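PDB 4AB5: transcriptional regulator, LYSR family from Neisseria meningitidis, which binds promoter DNA as a MetR-like LysR-family transcription factor and probably regulates methionine biosynthesis genes, its regulatory domain being the part described here. Local coordinates for residues Y80-C86 / I153-W159; D119-I124 / G179-K183; I144-A148 / G168-H172. All blocks are in the same frame, centred on the assembly; numbering follows the deposited sequence.

Contact 1. Residues Y80-C86 / I153-W159; sequences YEMVGIC and IAALPYW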
loop_
_atom_site.group_PDB
_atom_site.type_symbol
_atom_site.label_atom_id
_atom_site.label_comp_id
_atom_site.label_asym_id
_atom_site.label_seq_id
_atom_site.Cartn_x
_atom_site.Cartn_y
_atom_site.Cartn_z
ATOM N N TYR B 80 1.273 18.508 -9.979
ATOM C CA TYR B 80 0.805 17.502 -10.941
ATOM C C TYR B 80 -0.711 17.505 -11.051
ATOM O O TYR B 80 -1.394 17.959 -10.127
ATOM C CB TYR B 80 1.335 16.077 -10.632
ATOM C CG TYR B 80 1.103 15.595 -9.213
ATOM C CD1 TYR B 80 -0.132 15.099 -8.816
ATOM C CD2 TYR B 80 2.136 15.594 -8.277
ATOM C CE1 TYR B 80 -0.353 14.659 -7.512
ATOM C CE2 TYR B 80 1.937 15.119 -6.979
ATOM C CZ TYR B 80 0.688 14.659 -6.598
ATOM O OH TYR B 80 0.461 14.199 -5.321
ATOM N N GLU B 81 -1.239 16.972 -12.174
ATOM C CA GLU B 81 -2.671 16.882 -12.422
ATOM C C GLU B 81 -3.324 15.654 -11.814
ATOM O O GLU B 81 -2.785 14.542 -11.888
ATOM C CB GLU B 81 -3.046 17.066 -13.916
ATOM C CG GLU B 81 -2.469 16.055 -14.903
ATOM C CD GLU B 81 -1.065 16.303 -15.436
ATOM O OE1 GLU B 81 -0.100 16.227 -14.640
ATOM O OE2 GLU B 81 -0.925 16.460 -16.671
HETATM N N MSE B 82 -4.474 15.888 -11.171
HETATM C CA MSE B 82 -5.339 14.879 -10.577
HETATM C C MSE B 82 -6.301 14.498 -11.688
HETATM O O MSE B 82 -7.043 15.349 -12.196
HETATM C CB MSE B 82 -6.109 15.429 -9.365
HETATM C CG MSE B 82 -5.233 15.696 -8.155
HETATM SE SE MSE B 82 -4.539 14.077 -7.317
HETATM C CE MSE B 82 -6.248 13.300 -6.675
ATOM N N VAL B 83 -6.234 13.242 -12.122
ATOM C CA VAL B 83 -7.082 12.765 -13.212
ATOM C C VAL B 83 -8.173 11.867 -12.675
ATOM O O VAL B 83 -7.967 11.165 -11.678
ATOM C CB VAL B 83 -6.294 12.117 -14.389
ATOM C CG1 VAL B 83 -5.368 13.129 -15.062
ATOM C CG2 VAL B 83 -5.521 10.869 -13.952
ATOM N N GLY B 84 -9.329 11.920 -13.328
ATOM C CA GLY B 84 -10.464 11.075 -13.003
ATOM C C GLY B 84 -10.300 9.761 -13.736
ATOM O O GLY B 84 -9.900 9.751 -14.902
ATOM N N ILE B 85 -10.539 8.639 -13.045
ATOM C CA ILE B 85 -10.449 7.312 -13.652
ATOM C C ILE B 85 -11.759 6.568 -13.577
ATOM O O ILE B 85 -12.440 6.607 -12.549
ATOM C CB ILE B 85 -9.242 6.451 -13.171
ATOM C CG1 ILE B 85 -9.255 6.192 -11.637
ATOM C CG2 ILE B 85 -7.921 7.063 -13.640
ATOM C CD1 ILE B 85 -8.507 4.925 -11.165
ATOM N N CYS B 86 -12.120 5.918 -14.682
ATOM C CA CYS B 86 -13.309 5.070 -14.811
ATOM C C CYS B 86 -12.953 3.868 -15.696
ATOM O O CYS B 86 -11.903 3.872 -16.334
ATOM C CB CYS B 86 -14.510 5.849 -15.349
ATOM S SG CYS B 86 -14.390 6.306 -17.097
ATOM N N ILE B 153 -15.763 5.218 -9.394
ATOM C CA ILE B 153 -14.779 6.089 -10.054
ATOM C C ILE B 153 -13.788 6.629 -9.015
ATOM O O ILE B 153 -14.051 6.522 -7.818
ATOM C CB ILE B 153 -15.444 7.211 -10.903
ATOM C CG1 ILE B 153 -16.329 8.159 -10.043
ATOM C CG2 ILE B 153 -16.214 6.620 -12.108
ATOM C CD1 ILE B 153 -16.697 9.468 -10.706
ATOM N N ALA B 154 -12.650 7.187 -9.456
ATOM C CA ALA B 154 -11.642 7.734 -8.542
ATOM C C ALA B 154 -10.899 8.904 -9.152
ATOM O O ALA B 154 -10.984 9.124 -10.355
ATOM C CB ALA B 154 -10.645 6.650 -8.145
ATOM N N ALA B 155 -10.176 9.661 -8.307
ATOM C CA ALA B 155 -9.308 10.771 -8.692
ATOM C C ALA B 155 -7.912 10.421 -8.189
ATOM O O ALA B 155 -7.715 10.207 -6.987
ATOM C CB ALA B 155 -9.780 12.077 -8.073
ATOM N N LEU B 156 -6.961 10.295 -9.111
ATOM C CA LEU B 156 -5.590 9.935 -8.762
ATOM C C LEU B 156 -4.579 10.752 -9.559
ATOM O O LEU B 156 -4.934 11.226 -10.638
ATOM C CB LEU B 156 -5.353 8.424 -8.990
ATOM C CG LEU B 156 -5.993 7.448 -8.000
ATOM C CD1 LEU B 156 -5.912 6.033 -8.526
ATOM C CD2 LEU B 156 -5.350 7.543 -6.619
ATOM N N PRO B 157 -3.324 10.934 -9.068
ATOM C CA PRO B 157 -2.332 11.677 -9.866
ATOM C C PRO B 157 -2.124 10.987 -11.214
ATOM O O PRO B 157 -2.199 9.760 -11.286
ATOM C CB PRO B 157 -1.051 11.584 -9.023
ATOM C CG PRO B 157 -1.507 11.282 -7.643
ATOM C CD PRO B 157 -2.736 10.454 -7.797
ATOM N N TYR B 158 -1.889 11.766 -12.277
ATOM C CA TYR B 158 -1.656 11.215 -13.608
ATOM C C TYR B 158 -0.489 10.203 -13.598
ATOM O O TYR B 158 -0.611 9.135 -14.202
ATOM C CB TYR B 158 -1.435 12.341 -14.647
ATOM C CG TYR B 158 -1.056 11.823 -16.017
ATOM C CD1 TYR B 158 -2.009 11.252 -16.860
ATOM C CD2 TYR B 158 0.269 11.840 -16.447
ATOM C CE1 TYR B 158 -1.656 10.722 -18.099
ATOM C CE2 TYR B 158 0.632 11.314 -17.684
ATOM C CZ TYR B 158 -0.337 10.767 -18.513
ATOM O OH TYR B 158 0.004 10.236 -19.734
ATOM N N TRP B 159 0.628 10.537 -12.911
ATOM C CA TRP B 159 1.790 9.652 -12.835
ATOM C C TRP B 159 1.491 8.255 -12.243
ATOM O O TRP B 159 2.068 7.274 -12.711
ATOM C CB TRP B 159 3.000 10.333 -12.163
ATOM C CG TRP B 159 2.755 10.793 -10.760
ATOM C CD1 TRP B 159 2.407 12.048 -10.363
ATOM C CD2 TRP B 159 2.860 10.005 -9.564
ATOM N NE1 TRP B 159 2.283 12.094 -8.994
ATOM C CE2 TRP B 159 2.532 10.847 -8.480
ATOM C CE3 TRP B 159 3.188 8.660 -9.302
ATOM C CZ2 TRP B 159 2.536 10.396 -7.154
ATOM C CZ3 TRP B 159 3.178 8.212 -7.992
ATOM C CH2 TRP B 159 2.858 9.076 -6.935
HETATM O O HOH W 1 1.450 13.601 -13.286
#
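Antiparallel pairing of strand 80-86 with strand 154-157 carries this contact, V83 and I85 facing L156 and A154 as the hydrogen-bonded pairs. V83 N donates to L156 O at 2.8 Å and L156 N returns a bond to V83 O; I85 and A154 are paired likewise. The pairing belongs to the mixed sheet of a LysR substrate-binding domain, whose fold is that of the periplasmic binding proteins. I85, L156 and A154 form an apolar face under helices 140-148 and 158-166, with I85 CD1 3.9 Å from L156 CD1. On the other face, M82, built as selenomethionine and bent at chi2 (-69°) and chi3, lies over the partner strand, SE beside P157 and CE 4.0 Å from A155 CB. P157, with no N-H to give, suits its non-hydrogen-bonded strand position and the N-cap of helix 158-166; the next N-H, Y158 N, donates to E81 O at 2.9 Å, almost in line with the carbonyl bond (171° at the oxygen). W159 makes a T-shaped stack on Y80: its NE1 edge stands over the centre of the phenol ring, planes at 90°. P157 CB fills the corner where the two rings meet, 3.5 Å from Y80 CE1 and over the rim of one indole face.

Contact 2. Residues D119-I124 / G179-K183; sequences DLPKKI and GLQSK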
loop_
_atom_site.group_PDB
_atom_site.type_symbol
_atom_site.label_atom_id
_atom_site.label_comp_id
_atom_site.label_asym_id
_atom_site.label_seq_id
_atom_site.Cartn_x
_atom_site.Cartn_y
_atom_site.Cartn_z
ATOM N N ASP B 119 -7.971 16.252 -2.323
ATOM C CA ASP B 119 -8.040 17.388 -3.246
ATOM C C ASP B 119 -9.351 17.526 -3.997
ATOM O O ASP B 119 -9.911 18.621 -4.005
ATOM C CB ASP B 119 -6.843 17.409 -4.199
ATOM C CG ASP B 119 -5.645 18.214 -3.703
ATOM O OD1 ASP B 119 -5.452 18.310 -2.476
ATOM O OD2 ASP B 119 -4.892 18.721 -4.544
ATOM N N LEU B 120 -9.860 16.430 -4.603
ATOM C CA LEU B 120 -11.141 16.436 -5.322
ATOM C C LEU B 120 -12.319 16.862 -4.414
ATOM O O LEU B 120 -12.890 17.913 -4.705
ATOM C CB LEU B 120 -11.410 15.122 -6.092
ATOM C CG LEU B 120 -12.867 14.896 -6.567
ATOM C CD1 LEU B 120 -13.187 15.708 -7.796
ATOM C CD2 LEU B 120 -13.125 13.447 -6.825
ATOM N N PRO B 121 -12.647 16.157 -3.293
ATOM C CA PRO B 121 -13.741 16.634 -2.427
ATOM C C PRO B 121 -13.560 18.056 -1.900
ATOM O O PRO B 121 -14.477 18.865 -2.029
ATOM C CB PRO B 121 -13.767 15.602 -1.293
ATOM C CG PRO B 121 -13.200 14.350 -1.916
ATOM C CD PRO B 121 -12.106 14.875 -2.790
ATOM N N LYS B 122 -12.374 18.372 -1.357
ATOM C CA LYS B 122 -12.045 19.679 -0.783
ATOM C C LYS B 122 -12.157 20.867 -1.767
ATOM O O LYS B 122 -12.801 21.870 -1.437
ATOM C CB LYS B 122 -10.658 19.634 -0.097
ATOM C CG LYS B 122 -10.120 20.979 0.395
ATOM C CD LYS B 122 -9.008 20.836 1.426
ATOM C CE LYS B 122 -7.633 20.790 0.814
ATOM N NZ LYS B 122 -6.560 20.772 1.849
ATOM N N LYS B 123 -11.508 20.758 -2.939
ATOM C CA LYS B 123 -11.440 21.829 -3.936
ATOM C C LYS B 123 -12.600 21.902 -4.920
ATOM O O LYS B 123 -12.727 22.917 -5.606
ATOM C CB LYS B 123 -10.124 21.728 -4.736
ATOM C CG LYS B 123 -8.853 21.965 -3.925
ATOM C CD LYS B 123 -7.642 21.403 -4.643
ATOM C CE LYS B 123 -6.412 22.233 -4.379
ATOM N NZ LYS B 123 -5.176 21.552 -4.839
ATOM N N ILE B 124 -13.398 20.828 -5.058
ATOM C CA ILE B 124 -14.442 20.765 -6.089
ATOM C C ILE B 124 -15.850 20.391 -5.602
ATOM O O ILE B 124 -16.811 21.091 -5.919
ATOM C CB ILE B 124 -13.954 19.840 -7.264
ATOM C CG1 ILE B 124 -12.482 20.168 -7.713
ATOM C CG2 ILE B 124 -14.962 19.742 -8.432
ATOM C CD1 ILE B 124 -12.170 20.423 -9.219
ATOM N N GLY B 179 -9.248 21.980 -14.814
ATOM C CA GLY B 179 -8.452 20.841 -14.380
ATOM C C GLY B 179 -8.283 20.827 -12.869
ATOM O O GLY B 179 -8.727 21.756 -12.183
ATOM N N LEU B 180 -7.647 19.769 -12.332
ATOM C CA LEU B 180 -7.400 19.647 -10.894
ATOM C C LEU B 180 -5.916 19.406 -10.641
ATOM O O LEU B 180 -5.380 18.362 -11.005
ATOM C CB LEU B 180 -8.262 18.524 -10.310
ATOM C CG LEU B 180 -8.449 18.402 -8.803
ATOM C CD1 LEU B 180 -8.653 19.711 -8.072
ATOM C CD2 LEU B 180 -9.407 17.353 -8.524
ATOM N N GLN B 181 -5.252 20.382 -10.043
ATOM C CA GLN B 181 -3.829 20.314 -9.779
ATOM C C GLN B 181 -3.520 20.190 -8.293
ATOM O O GLN B 181 -4.104 20.904 -7.487
ATOM C CB GLN B 181 -3.128 21.552 -10.381
ATOM C CG GLN B 181 -1.605 21.424 -10.470
ATOM C CD GLN B 181 -0.891 22.732 -10.733
ATOM O OE1 GLN B 181 -1.082 23.738 -10.041
ATOM N NE2 GLN B 181 0.012 22.717 -11.698
ATOM N N SER B 182 -2.591 19.292 -7.939
ATOM C CA SER B 182 -2.083 19.135 -6.575
ATOM C C SER B 182 -0.732 19.819 -6.511
ATOM O O SER B 182 0.034 19.747 -7.470
ATOM C CB SER B 182 -1.925 17.666 -6.209
ATOM O OG SER B 182 -3.186 17.093 -5.907
ATOM N N LYS B 183 -0.453 20.500 -5.395
ATOM C CA LYS B 183 0.807 21.197 -5.171
ATOM C C LYS B 183 1.508 20.575 -3.959
ATOM O O LYS B 183 0.922 20.519 -2.881
ATOM C CB LYS B 183 0.564 22.700 -4.981
ATOM C CG LYS B 183 0.093 23.414 -6.246
ATOM C CD LYS B 183 -0.301 24.851 -5.949
ATOM C CE LYS B 183 -0.816 25.583 -7.164
ATOM N NZ LYS B 183 0.291 26.051 -8.041
HETATM O O HOH W 2 -2.803 20.262 -3.056
#
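K123 starts with CG beside its own backbone N (chi1 -65°), which turns its chain toward the strand and past L180; L180 has CG anti to N (chi1 -165°), which sends its branched end to the helix. Helix 119-125 here lies across the sheet of the regulatory domain, the axis of segment 119-124 standing at 103° to that of 181-183, and L180 is the apolar seat beneath it. The two methyls of L180 divide their work: CD1 meets I124 CD1 tip to tip at 3.8 Å and also the K123 methylenes, while CD2 lies 3.9 Å from L120 CB, the two leucine side chains crossing at about a right angle. Beside this apolar patch, K123, D119 and S182 form a small polar cluster. The long lysine suits its place because its methylenes can lie against L180, CD being 4.0 Å from L180 CD1, while its ammonium reaches a main-chain acceptor: K123 NZ donates to Q181 O at 2.9 Å. The same nitrogen forms a salt bridge with D119 OD2 one helical turn earlier. From the short serine, S182 OG donates to D119 OD2 at 2.7 Å from above the carboxylate plane. K123 NZ and S182 OG grip that oxygen from opposite faces of the plane.

Contact 3. Residues I144-A148 / G168-H172; sequences IQLVA and GYVVH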
loop_
_atom_site.group_PDB
_atom_site.type_symbol
_atom_site.label_atom_id
_atom_site.label_comp_id
_atom_site.label_asym_id
_atom_site.label_seq_id
_atom_site.Cartn_x
_atom_site.Cartn_y
_atom_site.Cartn_z
ATOM N N ILE B 144 -7.687 0.810 -8.386
ATOM C CA ILE B 144 -7.692 0.591 -9.830
ATOM C C ILE B 144 -8.519 -0.621 -10.233
ATOM O O ILE B 144 -9.326 -0.505 -11.157
ATOM C CB ILE B 144 -6.250 0.652 -10.441
ATOM C CG1 ILE B 144 -5.863 2.112 -10.727
ATOM C CG2 ILE B 144 -6.092 -0.195 -11.727
ATOM C CD1 ILE B 144 -4.846 2.619 -9.884
ATOM N N GLN B 145 -8.375 -1.756 -9.513
ATOM C CA GLN B 145 -9.154 -2.973 -9.826
ATOM C C GLN B 145 -10.641 -2.816 -9.566
ATOM O O GLN B 145 -11.440 -3.375 -10.298
ATOM C CB GLN B 145 -8.596 -4.226 -9.139
ATOM C CG GLN B 145 -7.217 -4.663 -9.637
ATOM C CD GLN B 145 -7.114 -4.860 -11.133
ATOM O OE1 GLN B 145 -8.006 -5.403 -11.784
ATOM N NE2 GLN B 145 -5.995 -4.454 -11.699
ATOM N N LEU B 146 -11.004 -2.022 -8.545
ATOM C CA LEU B 146 -12.384 -1.707 -8.197
ATOM C C LEU B 146 -12.993 -0.781 -9.265
ATOM O O LEU B 146 -14.129 -1.003 -9.697
ATOM C CB LEU B 146 -12.456 -1.055 -6.806
ATOM C CG LEU B 146 -12.322 -1.979 -5.597
ATOM C CD1 LEU B 146 -12.235 -1.171 -4.334
ATOM C CD2 LEU B 146 -13.472 -2.966 -5.508
ATOM N N VAL B 147 -12.211 0.219 -9.724
ATOM C CA VAL B 147 -12.621 1.142 -10.787
ATOM C C VAL B 147 -12.848 0.339 -12.100
ATOM O O VAL B 147 -13.910 0.456 -12.711
ATOM C CB VAL B 147 -11.641 2.350 -10.952
ATOM C CG1 VAL B 147 -12.010 3.202 -12.154
ATOM C CG2 VAL B 147 -11.615 3.224 -9.698
ATOM N N ALA B 148 -11.876 -0.525 -12.470
ATOM C CA ALA B 148 -11.899 -1.386 -13.665
ATOM C C ALA B 148 -13.083 -2.359 -13.702
ATOM O O ALA B 148 -13.551 -2.726 -14.787
ATOM C CB ALA B 148 -10.592 -2.152 -13.775
ATOM N N GLY B 168 -4.902 -1.482 -19.889
ATOM C CA GLY B 168 -6.297 -1.359 -20.301
ATOM C C GLY B 168 -7.336 -1.414 -19.192
ATOM O O GLY B 168 -8.539 -1.480 -19.477
ATOM N N TYR B 169 -6.891 -1.365 -17.922
ATOM C CA TYR B 169 -7.778 -1.422 -16.758
ATOM C C TYR B 169 -8.739 -0.230 -16.697
ATOM O O TYR B 169 -9.934 -0.403 -16.472
ATOM C CB TYR B 169 -6.966 -1.487 -15.436
ATOM C CG TYR B 169 -6.017 -2.657 -15.280
ATOM C CD1 TYR B 169 -6.307 -3.898 -15.841
ATOM C CD2 TYR B 169 -4.878 -2.553 -14.489
ATOM C CE1 TYR B 169 -5.456 -4.984 -15.674
ATOM C CE2 TYR B 169 -4.026 -3.638 -14.302
ATOM C CZ TYR B 169 -4.321 -4.855 -14.892
ATOM O OH TYR B 169 -3.485 -5.934 -14.724
ATOM N N VAL B 170 -8.199 0.981 -16.858
ATOM C CA VAL B 170 -8.953 2.225 -16.739
ATOM C C VAL B 170 -8.641 3.185 -17.892
ATOM O O VAL B 170 -7.705 2.964 -18.667
ATOM C CB VAL B 170 -8.676 2.910 -15.353
ATOM C CG1 VAL B 170 -9.203 2.081 -14.186
ATOM C CG2 VAL B 170 -7.189 3.243 -15.159
ATOM N N VAL B 171 -9.435 4.260 -17.979
ATOM C CA VAL B 171 -9.245 5.376 -18.905
ATOM C C VAL B 171 -9.167 6.602 -18.012
ATOM O O VAL B 171 -9.699 6.570 -16.896
ATOM C CB VAL B 171 -10.316 5.498 -20.027
ATOM C CG1 VAL B 171 -10.277 4.299 -20.971
ATOM C CG2 VAL B 171 -11.720 5.703 -19.472
ATOM N N HIS B 172 -8.463 7.645 -18.446
ATOM C CA HIS B 172 -8.354 8.844 -17.622
ATOM C C HIS B 172 -9.031 10.020 -18.273
ATOM O O HIS B 172 -9.043 10.124 -19.508
ATOM C CB HIS B 172 -6.906 9.138 -17.183
ATOM C CG HIS B 172 -6.044 9.743 -18.241
ATOM N ND1 HIS B 172 -5.676 11.081 -18.193
ATOM C CD2 HIS B 172 -5.481 9.172 -19.333
ATOM C CE1 HIS B 172 -4.918 11.279 -19.259
ATOM N NE2 HIS B 172 -4.761 10.155 -19.968
#
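The end of helix 140-148 comes up against the chain just before strand 171-189, the CA atoms of A148 and Y169 standing 5.2 Å apart. That approach is close because A148 has only a methyl group to place between the backbones: its CB rests on Y169 O and lies 4.0 Å from Y169 CB. The preceding G168 closes helix 158-166 with a Schellman motif, its positive phi suiting a glycine, and the chain turns there toward the helix end.

Y169 and V170 then pack on different parts of the helix surface. With CG beside the backbone N (chi1 -59°), the tyrosine ring swings to I144 and Q145. I144 CG2 touches Y169 CD2 at 3.8 Å, the two side chains crossing at about a right angle. Q145, bent at chi2, brings its amide over one face of the ring: NE2 lies 3.4 Å above the plane, offset toward the rim, and the amide stands nearly upright on the ring, the planes 82° apart. V170 takes the inner position, where CG1 packs on V147 CG1 at 3.6 Å. Two beta-branched residues suit this spot, since their compact, rigid ends fill the layer between helix and sheet; I144 and V147 also rest on I85 of strand 72-86.

The second subunit lies beside the outer part of the contact. R31 of the second subunit gives a hydrogen bond from NH2 to Q145 OE1 and also packs on A148 and Y169. Such a bond would be expected to polarise the amide and may make NE2 a better partner for the ring face, so the glutamine, with an acceptor at one end and donors at the other, can connect the fold of one subunit to the dimer interface.

Overall arrangement
All three contacts gather around strands 72-86 and 171-189, neighbours in one sheet. Contacts 1 and 2, with centres 10 Å apart, meet on it directly: M82 N lies 2.6 Å from L180 O and Y80 O 2.8 Å from S182 N, both probable hydrogen bonds. Contact 3 lies about 11 Å from contact 1, centre to centre, and joins it through C86 O and V171 N, 3.0 Å apart, a probable hydrogen bond. Contacts 2 and 3 do not touch; their nearest atoms are about 10 Å apart. Contact 3 alone reaches the second subunit. LysR-family regulators commonly bind effectors between two subdomains linked by crossover strands, a role consistent with the long strands 72-86 and 171-189, but none of these contacts contains a ligand.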